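Local structure of agglutinin (Narcissus pseudonarcissus, 3DZW) at residues V22-E27 / V32-D37; C52-Q57 / L62-P67. The protein binds mannose-containing glycans, here alpha-1,3-linked mannobiose, as a lectin of the monocot mannose-binding family. All coordinates share one frame; numbering follows the deposited sequence.

Contacts 1 and 2 are equivalent beta hairpins of one chain, each in a different four-stranded antiparallel sheet, with centres about 15 Å apart. In both a glutamine and a tyrosine reach a mannose. The touching residues of contact 1 are buried throughout. After its second strand, contact 1 turns to a second subunit and another sugar. Contact 2 has a buried apolar side and a partly exposed rim at its histidine, tyrosine and proline. There the histidine packs on the tyrosine, and a disulfide cysteine begins the first segment. Its apolar face is fuller: two leucines, a valine and a methionine pack together. Met-25 of contact 1 packs against Cys-52, Leu-54 and Val-64 of contact 2.

Contact 1. Residues V22-E27 / V32-D37; sequences VFIMQE and VLYDVD. With MAN (alpha-D-mannopyranose), chain D; MAN (alpha-D-mannopyranose), chain B; MAN (alpha-D-mannopyranose), chain G.
Val-22 pairs with Tyr-34 and Ile-24 with Val-32 as hydrogen-bonded pairs of an antiparallel hairpin, whose strand axes approach to 4.8 Å. Phe-23 and Leu-33 form the non-hydrogen-bonded pair between them. On their face, Leu-33 CB meets the edge of the phenyl ring at CD1 of Phe-23, 3.9 Å away. On the other face, Ile-24 CG2 lies at the edge of the Tyr-34 ring, 3.9 Å from CE2. Val-32 CG1 covers one face of that ring near its rim.

Gln-26 is extended beyond CG, and its OE1 meets the hydroxyl end of the Tyr-34 ring at the edge, near the ring plane. Tyr-34 OH donates to Gln-26 OE1 at 2.7 Å, with amide and ring planes 28° apart. Tyr-34 OH also accepts a bond from O4 of the chain D mannose at 2.7 Å. Gln-26 NE2 donates to O3 of that sugar at 3.2 Å, and weakly to O2. Asp-28 OD1 holds NE2 as well. Gln-26, Asp-28, Asn-30, Val-32 and Tyr-34 fit the QxDxNxVxY mannose-binding motif. Asp-37 OD2 accepts a bond from O2 of the chain G mannose.

Strands 15-18 and 38-42 flank the hairpin. Leu-88 of strand 84-88 packs on Phe-23 and Leu-33, and Asp-37 of the second subunit on Tyr-34.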
loop_
_atom_site.group_PDB
_atom_site.type_symbol
_atom_site.label_atom_id
_atom_site.label_comp_id
_atom_site.label_asym_id
_atom_site.label_seq_id
_atom_site.Cartn_x
_atom_site.Cartn_y
_atom_site.Cartn_z
ATOM N N VAL A 22 -12.501 3.528 4.175
ATOM C CA VAL A 22 -12.582 2.231 4.846
ATOM C C VAL A 22 -14.003 1.612 4.629
ATOM O O VAL A 22 -15.021 2.273 4.873
ATOM C CB VAL A 22 -12.274 2.328 6.348
ATOM C CG1 VAL A 22 -12.470 0.970 7.031
ATOM C CG2 VAL A 22 -10.849 2.850 6.575
ATOM N N PHE A 23 -14.031 0.358 4.157
ATOM C CA PHE A 23 -15.267 -0.402 3.892
ATOM C C PHE A 23 -15.201 -1.550 4.880
ATOM O O PHE A 23 -14.439 -2.516 4.681
ATOM C CB PHE A 23 -15.297 -0.832 2.431
ATOM C CG PHE A 23 -16.597 -1.472 1.981
ATOM C CD1 PHE A 23 -17.777 -0.740 1.956
ATOM C CD2 PHE A 23 -16.616 -2.774 1.489
ATOM C CE1 PHE A 23 -18.969 -1.317 1.511
ATOM C CE2 PHE A 23 -17.813 -3.353 1.032
ATOM C CZ PHE A 23 -18.977 -2.624 1.046
ATOM N N ILE A 24 -16.004 -1.453 5.958
ATOM C CA ILE A 24 -15.945 -2.422 7.073
ATOM C C ILE A 24 -17.232 -3.211 7.449
ATOM O O ILE A 24 -18.329 -2.652 7.525
ATOM C CB ILE A 24 -15.420 -1.664 8.377
ATOM C CG1 ILE A 24 -15.236 -2.619 9.577
ATOM C CG2 ILE A 24 -16.343 -0.506 8.736
ATOM C CD1 ILE A 24 -14.557 -1.947 10.792
ATOM N N MET A 25 -17.043 -4.519 7.694
ATOM C CA MET A 25 -18.088 -5.416 8.136
ATOM C C MET A 25 -18.049 -5.298 9.663
ATOM O O MET A 25 -17.307 -6.035 10.344
ATOM C CB MET A 25 -17.801 -6.831 7.664
ATOM C CG MET A 25 -18.824 -7.956 8.070
ATOM S SD MET A 25 -20.486 -7.848 7.368
ATOM C CE MET A 25 -21.233 -6.531 8.345
ATOM N N GLN A 26 -18.834 -4.362 10.198
ATOM C CA GLN A 26 -18.852 -4.085 11.652
ATOM C C GLN A 26 -19.440 -5.203 12.489
ATOM O O GLN A 26 -20.257 -6.003 12.007
ATOM C CB GLN A 26 -19.612 -2.766 11.940
ATOM C CG GLN A 26 -18.956 -1.534 11.310
ATOM C CD GLN A 26 -19.636 -0.221 11.679
ATOM O OE1 GLN A 26 -19.033 0.852 11.554
ATOM N NE2 GLN A 26 -20.889 -0.297 12.154
ATOM N N GLU A 27 -19.023 -5.247 13.760
ATOM C CA GLU A 27 -19.499 -6.259 14.699
ATOM C C GLU A 27 -21.018 -6.163 14.926
ATOM O O GLU A 27 -21.659 -7.173 15.236
ATOM C CB GLU A 27 -18.746 -6.160 16.037
ATOM C CG GLU A 27 -17.245 -6.467 15.920
ATOM C CD GLU A 27 -16.516 -6.416 17.257
ATOM O OE1 GLU A 27 -17.149 -6.062 18.279
ATOM O OE2 GLU A 27 -15.305 -6.732 17.280
ATOM N N VAL A 32 -20.524 -0.814 6.369
ATOM C CA VAL A 32 -20.435 0.616 6.144
ATOM C C VAL A 32 -19.163 1.126 5.435
ATOM O O VAL A 32 -18.069 0.604 5.647
ATOM C CB VAL A 32 -20.479 1.339 7.525
ATOM C CG1 VAL A 32 -20.537 2.864 7.361
ATOM C CG2 VAL A 32 -21.662 0.845 8.362
ATOM N N LEU A 33 -19.348 2.157 4.590
ATOM C CA LEU A 33 -18.259 2.833 3.894
ATOM C C LEU A 33 -18.028 4.162 4.572
ATOM O O LEU A 33 -18.959 4.985 4.676
ATOM C CB LEU A 33 -18.600 3.072 2.421
ATOM C CG LEU A 33 -17.556 3.855 1.585
ATOM C CD1 LEU A 33 -16.221 3.119 1.526
ATOM C CD2 LEU A 33 -18.072 4.124 0.182
ATOM N N TYR A 34 -16.794 4.385 5.060
ATOM C CA TYR A 34 -16.427 5.647 5.722
ATOM C C TYR A 34 -15.403 6.457 4.951
ATOM O O TYR A 34 -14.499 5.898 4.324
ATOM C CB TYR A 34 -15.822 5.391 7.119
ATOM C CG TYR A 34 -16.768 4.886 8.167
ATOM C CD1 TYR A 34 -17.541 5.774 8.918
ATOM C CD2 TYR A 34 -16.865 3.527 8.450
ATOM C CE1 TYR A 34 -18.404 5.326 9.890
ATOM C CE2 TYR A 34 -17.733 3.061 9.426
ATOM C CZ TYR A 34 -18.499 3.967 10.148
ATOM O OH TYR A 34 -19.365 3.519 11.128
ATOM N N ASP A 35 -15.555 7.787 4.997
ATOM C CA ASP A 35 -14.604 8.709 4.420
ATOM C C ASP A 35 -14.040 9.350 5.670
ATOM O O ASP A 35 -14.604 10.313 6.208
ATOM C CB ASP A 35 -15.267 9.700 3.478
ATOM C CG ASP A 35 -14.269 10.666 2.834
ATOM O OD1 ASP A 35 -13.126 10.731 3.288
ATOM O OD2 ASP A 35 -14.647 11.365 1.870
ATOM N N VAL A 36 -12.926 8.778 6.158
ATOM C CA VAL A 36 -12.302 9.189 7.420
ATOM C C VAL A 36 -13.344 8.879 8.548
ATOM O O VAL A 36 -13.652 7.714 8.780
ATOM C CB VAL A 36 -11.787 10.668 7.436
ATOM C CG1 VAL A 36 -11.088 10.968 8.760
ATOM C CG2 VAL A 36 -10.843 10.907 6.328
ATOM N N ASP A 37 -13.915 9.906 9.192
ATOM C CA ASP A 37 -14.896 9.678 10.281
ATOM C C ASP A 37 -16.368 9.800 9.853
ATOM O O ASP A 37 -17.271 9.663 10.689
ATOM C CB ASP A 37 -14.627 10.646 11.469
ATOM C CG ASP A 37 -14.747 12.142 11.073
ATOM O OD1 ASP A 37 -14.294 12.520 9.962
ATOM O OD2 ASP A 37 -15.261 12.934 11.897
HETATM C C1 MAN D . -25.382 2.800 12.654
HETATM C C2 MAN D . -24.040 2.176 13.207
HETATM C C3 MAN D . -22.898 3.167 13.034
HETATM C C4 MAN D . -22.814 3.645 11.560
HETATM C C5 MAN D . -24.155 4.213 11.026
HETATM C C6 MAN D . -24.078 4.493 9.538
HETATM O O1 MAN D . -26.243 3.566 13.623
HETATM O O2 MAN D . -23.758 0.966 12.546
HETATM O O3 MAN D . -21.696 2.547 13.451
HETATM O O4 MAN D . -21.832 4.638 11.432
HETATM O O5 MAN D . -25.252 3.324 11.235
HETATM O O6 MAN D . -25.356 4.896 9.077
HETATM C C1 MAN B . -21.052 3.298 14.505
HETATM C C2 MAN B . -19.628 2.775 14.687
HETATM C C3 MAN B . -19.624 1.403 15.349
HETATM C C4 MAN B . -20.447 1.429 16.618
HETATM C C5 MAN B . -21.844 1.977 16.333
HETATM C C6 MAN B . -22.685 2.061 17.606
HETATM O O2 MAN B . -18.886 3.677 15.476
HETATM O O3 MAN B . -18.296 1.017 15.654
HETATM O O4 MAN B . -20.528 0.120 17.120
HETATM O O5 MAN B . -21.754 3.274 15.748
HETATM O O6 MAN B . -24.029 2.299 17.254
HETATM C C1 MAN G . -14.600 16.623 13.198
HETATM C C2 MAN G . -14.402 16.213 11.748
HETATM C C3 MAN G . -14.054 17.426 10.883
HETATM C C4 MAN G . -15.092 18.508 11.070
HETATM C C5 MAN G . -15.232 18.837 12.554
HETATM C C6 MAN G . -16.289 19.916 12.807
HETATM O O2 MAN G . -15.581 15.603 11.270
HETATM O O3 MAN G . -13.985 17.069 9.510
HETATM O O4 MAN G . -14.684 19.642 10.345
HETATM O O5 MAN G . -15.580 17.655 13.277
HETATM O O6 MAN G . -17.574 19.341 12.706
#

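Contact 2. Residues C52-Q57 / L62-P67; sequences CHLSMQ and LVVYSP. With MAN (alpha-D-mannopyranose), chain E; MAN (alpha-D-mannopyranose), chain C.
The His-53 and Tyr-65 rings are nearly parallel, planes 21° apart, but so strongly offset that there is little face-to-face stacking. The closest touch is His-53 CE1 to Tyr-65 CB, 3.5 Å. The first torsion, 72°, sets His-53 CG over its own backbone, and this turns the imidazole toward Tyr-65 CB. A water lies at the edge of the imidazole, 2.7 Å from His-53 ND1, and donates a bond to Ser-66 O.

At the far end of the tyrosine the approach is different. Gln-57 comes from the opposite direction, its amide 25° from the ring plane. Tyr-65 OH donates to Gln-57 OE1 at 2.7 Å, in the carbonyl plane. Val-63 CG1 rests on one face of the phenol ring, near its rim. Tyr-65 OH accepts a bond from O4 of the chain E mannose at 2.8 Å, while Gln-57 NE2 donates to O3 at 3.2 Å and weakly to O2. Gln-57, Asp-59, Asn-61, Val-63 and Tyr-65 match the QxDxNxVxY motif of the beta-prism II fold of monocot lectins, and Asp-59 OD1 helps to place the amide.

The opposite face of the hairpin is apolar. Leu-54 CD1 meets Leu-62 CD1 at 3.6 Å and Val-64 CG2 at 3.8 Å. Met-56 is bent at chi2 and chi3, which folds its CE back to the backbone N of Leu-62. Cys-52 CB packs on Val-64 CG1 at 4.0 Å, and its sulfur forms the disulfide with Cys-29. Leu-62 also meets Trp-102 of the third subunit.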
loop_
_atom_site.group_PDB
_atom_site.type_symbol
_atom_site.label_atom_id
_atom_site.label_comp_id
_atom_site.label_asym_id
_atom_site.label_seq_id
_atom_site.Cartn_x
_atom_site.Cartn_y
_atom_site.Cartn_z
ATOM N N CYS A 52 -21.829 -10.674 12.047
ATOM C CA CYS A 52 -22.184 -11.123 10.716
ATOM C C CYS A 52 -20.918 -11.141 9.870
ATOM O O CYS A 52 -19.910 -10.558 10.270
ATOM C CB CYS A 52 -23.198 -10.183 10.086
ATOM S SG CYS A 52 -24.842 -10.133 10.888
ATOM N N HIS A 53 -20.955 -11.814 8.706
ATOM C CA HIS A 53 -19.785 -11.834 7.801
ATOM C C HIS A 53 -20.216 -11.494 6.369
ATOM O O HIS A 53 -21.371 -11.711 5.991
ATOM C CB HIS A 53 -19.025 -13.182 7.847
ATOM C CG HIS A 53 -19.744 -14.324 7.185
ATOM N ND1 HIS A 53 -20.631 -15.136 7.854
ATOM C CD2 HIS A 53 -19.680 -14.803 5.916
ATOM C CE1 HIS A 53 -21.091 -16.061 7.027
ATOM N NE2 HIS A 53 -20.531 -15.878 5.845
ATOM N N LEU A 54 -19.276 -10.940 5.589
ATOM C CA LEU A 54 -19.517 -10.557 4.192
ATOM C C LEU A 54 -18.862 -11.550 3.264
ATOM O O LEU A 54 -17.699 -11.901 3.459
ATOM C CB LEU A 54 -18.952 -9.165 3.925
ATOM C CG LEU A 54 -19.085 -8.610 2.504
ATOM C CD1 LEU A 54 -20.545 -8.435 2.126
ATOM C CD2 LEU A 54 -18.334 -7.287 2.374
ATOM N N SER A 55 -19.591 -11.989 2.234
ATOM C CA SER A 55 -19.058 -12.961 1.276
ATOM C C SER A 55 -19.215 -12.557 -0.199
ATOM O O SER A 55 -20.327 -12.287 -0.665
ATOM C CB SER A 55 -19.738 -14.325 1.485
ATOM O OG SER A 55 -19.259 -15.279 0.545
ATOM N N MET A 56 -18.078 -12.496 -0.915
ATOM C CA MET A 56 -18.065 -12.236 -2.347
ATOM C C MET A 56 -18.091 -13.636 -2.930
ATOM O O MET A 56 -17.080 -14.355 -2.897
ATOM C CB MET A 56 -16.830 -11.463 -2.756
ATOM C CG MET A 56 -16.657 -11.159 -4.278
ATOM S SD MET A 56 -17.884 -10.061 -5.057
ATOM C CE MET A 56 -19.289 -11.144 -5.258
ATOM N N GLN A 57 -19.253 -14.040 -3.443
ATOM C CA GLN A 57 -19.457 -15.420 -3.959
ATOM C C GLN A 57 -19.023 -15.667 -5.413
ATOM O O GLN A 57 -18.911 -14.724 -6.222
ATOM C CB GLN A 57 -20.933 -15.798 -3.780
ATOM C CG GLN A 57 -21.370 -15.760 -2.318
ATOM C CD GLN A 57 -22.811 -16.163 -2.093
ATOM O OE1 GLN A 57 -23.213 -16.418 -0.960
ATOM N NE2 GLN A 57 -23.601 -16.229 -3.169
ATOM N N LEU A 62 -22.791 -10.474 -3.881
ATOM C CA LEU A 62 -22.120 -9.976 -2.655
ATOM C C LEU A 62 -23.162 -10.074 -1.573
ATOM O O LEU A 62 -24.183 -9.410 -1.659
ATOM C CB LEU A 62 -21.631 -8.546 -2.836
ATOM C CG LEU A 62 -20.862 -7.885 -1.674
ATOM C CD1 LEU A 62 -19.567 -8.627 -1.374
ATOM C CD2 LEU A 62 -20.575 -6.419 -1.987
ATOM N N VAL A 63 -22.913 -10.895 -0.531
ATOM C CA VAL A 63 -23.933 -11.131 0.519
ATOM C C VAL A 63 -23.462 -11.024 1.978
ATOM O O VAL A 63 -22.361 -11.456 2.322
ATOM C CB VAL A 63 -24.535 -12.565 0.345
ATOM C CG1 VAL A 63 -25.713 -12.797 1.303
ATOM C CG2 VAL A 63 -24.967 -12.810 -1.109
ATOM N N VAL A 64 -24.322 -10.437 2.832
ATOM C CA VAL A 64 -24.065 -10.346 4.254
ATOM C C VAL A 64 -24.872 -11.471 4.915
ATOM O O VAL A 64 -26.100 -11.533 4.750
ATOM C CB VAL A 64 -24.485 -9.013 4.846
ATOM C CG1 VAL A 64 -24.335 -9.033 6.396
ATOM C CG2 VAL A 64 -23.676 -7.867 4.233
ATOM N N TYR A 65 -24.183 -12.365 5.642
ATOM C CA TYR A 65 -24.840 -13.499 6.338
ATOM C C TYR A 65 -24.869 -13.319 7.853
ATOM O O TYR A 65 -23.924 -12.798 8.447
ATOM C CB TYR A 65 -24.148 -14.830 6.000
ATOM C CG TYR A 65 -24.415 -15.350 4.604
ATOM C CD1 TYR A 65 -25.561 -16.086 4.332
ATOM C CD2 TYR A 65 -23.508 -15.130 3.561
ATOM C CE1 TYR A 65 -25.824 -16.580 3.056
ATOM C CE2 TYR A 65 -23.758 -15.625 2.271
ATOM C CZ TYR A 65 -24.928 -16.351 2.031
ATOM O OH TYR A 65 -25.200 -16.848 0.767
ATOM N N SER A 66 -25.961 -13.777 8.473
ATOM C CA SER A 66 -26.130 -13.706 9.906
ATOM C C SER A 66 -25.315 -14.809 10.563
ATOM O O SER A 66 -24.817 -15.692 9.870
ATOM C CB SER A 66 -27.590 -13.898 10.265
ATOM O OG SER A 66 -27.991 -15.237 10.018
ATOM N N PRO A 67 -25.142 -14.752 11.920
ATOM C CA PRO A 67 -24.425 -15.837 12.604
ATOM C C PRO A 67 -25.065 -17.250 12.358
ATOM O O PRO A 67 -24.372 -18.265 12.502
ATOM C CB PRO A 67 -24.503 -15.439 14.090
ATOM C CG PRO A 67 -25.534 -14.379 14.165
ATOM C CD PRO A 67 -25.517 -13.684 12.859
HETATM C C1 MAN E . -28.668 -15.888 -4.549
HETATM C C2 MAN E . -27.458 -16.869 -4.185
HETATM C C3 MAN E . -27.468 -17.335 -2.743
HETATM C C4 MAN E . -27.706 -16.161 -1.794
HETATM C C5 MAN E . -29.013 -15.413 -2.119
HETATM C C6 MAN E . -29.190 -14.203 -1.222
HETATM O O1 MAN E . -29.787 -16.431 -5.414
HETATM O O2 MAN E . -26.267 -16.184 -4.447
HETATM O O3 MAN E . -26.223 -17.935 -2.443
HETATM O O4 MAN E . -27.757 -16.623 -0.458
HETATM O O5 MAN E . -29.052 -14.926 -3.454
HETATM O O6 MAN E . -30.300 -13.439 -1.676
HETATM C C1 MAN C . -26.352 -19.344 -2.205
HETATM C C2 MAN C . -25.021 -19.863 -1.670
HETATM C C3 MAN C . -23.970 -19.923 -2.787
HETATM C C4 MAN C . -24.517 -20.664 -3.987
HETATM C C5 MAN C . -25.826 -20.045 -4.423
HETATM C C6 MAN C . -26.416 -20.799 -5.619
HETATM O O2 MAN C . -25.220 -21.141 -1.101
HETATM O O3 MAN C . -22.800 -20.568 -2.332
HETATM O O4 MAN C . -23.587 -20.586 -5.041
HETATM O O5 MAN C . -26.745 -20.082 -3.348
HETATM O O6 MAN C . -27.673 -20.252 -5.960
HETATM O O HOH W 1 -21.685 -15.345 10.283
#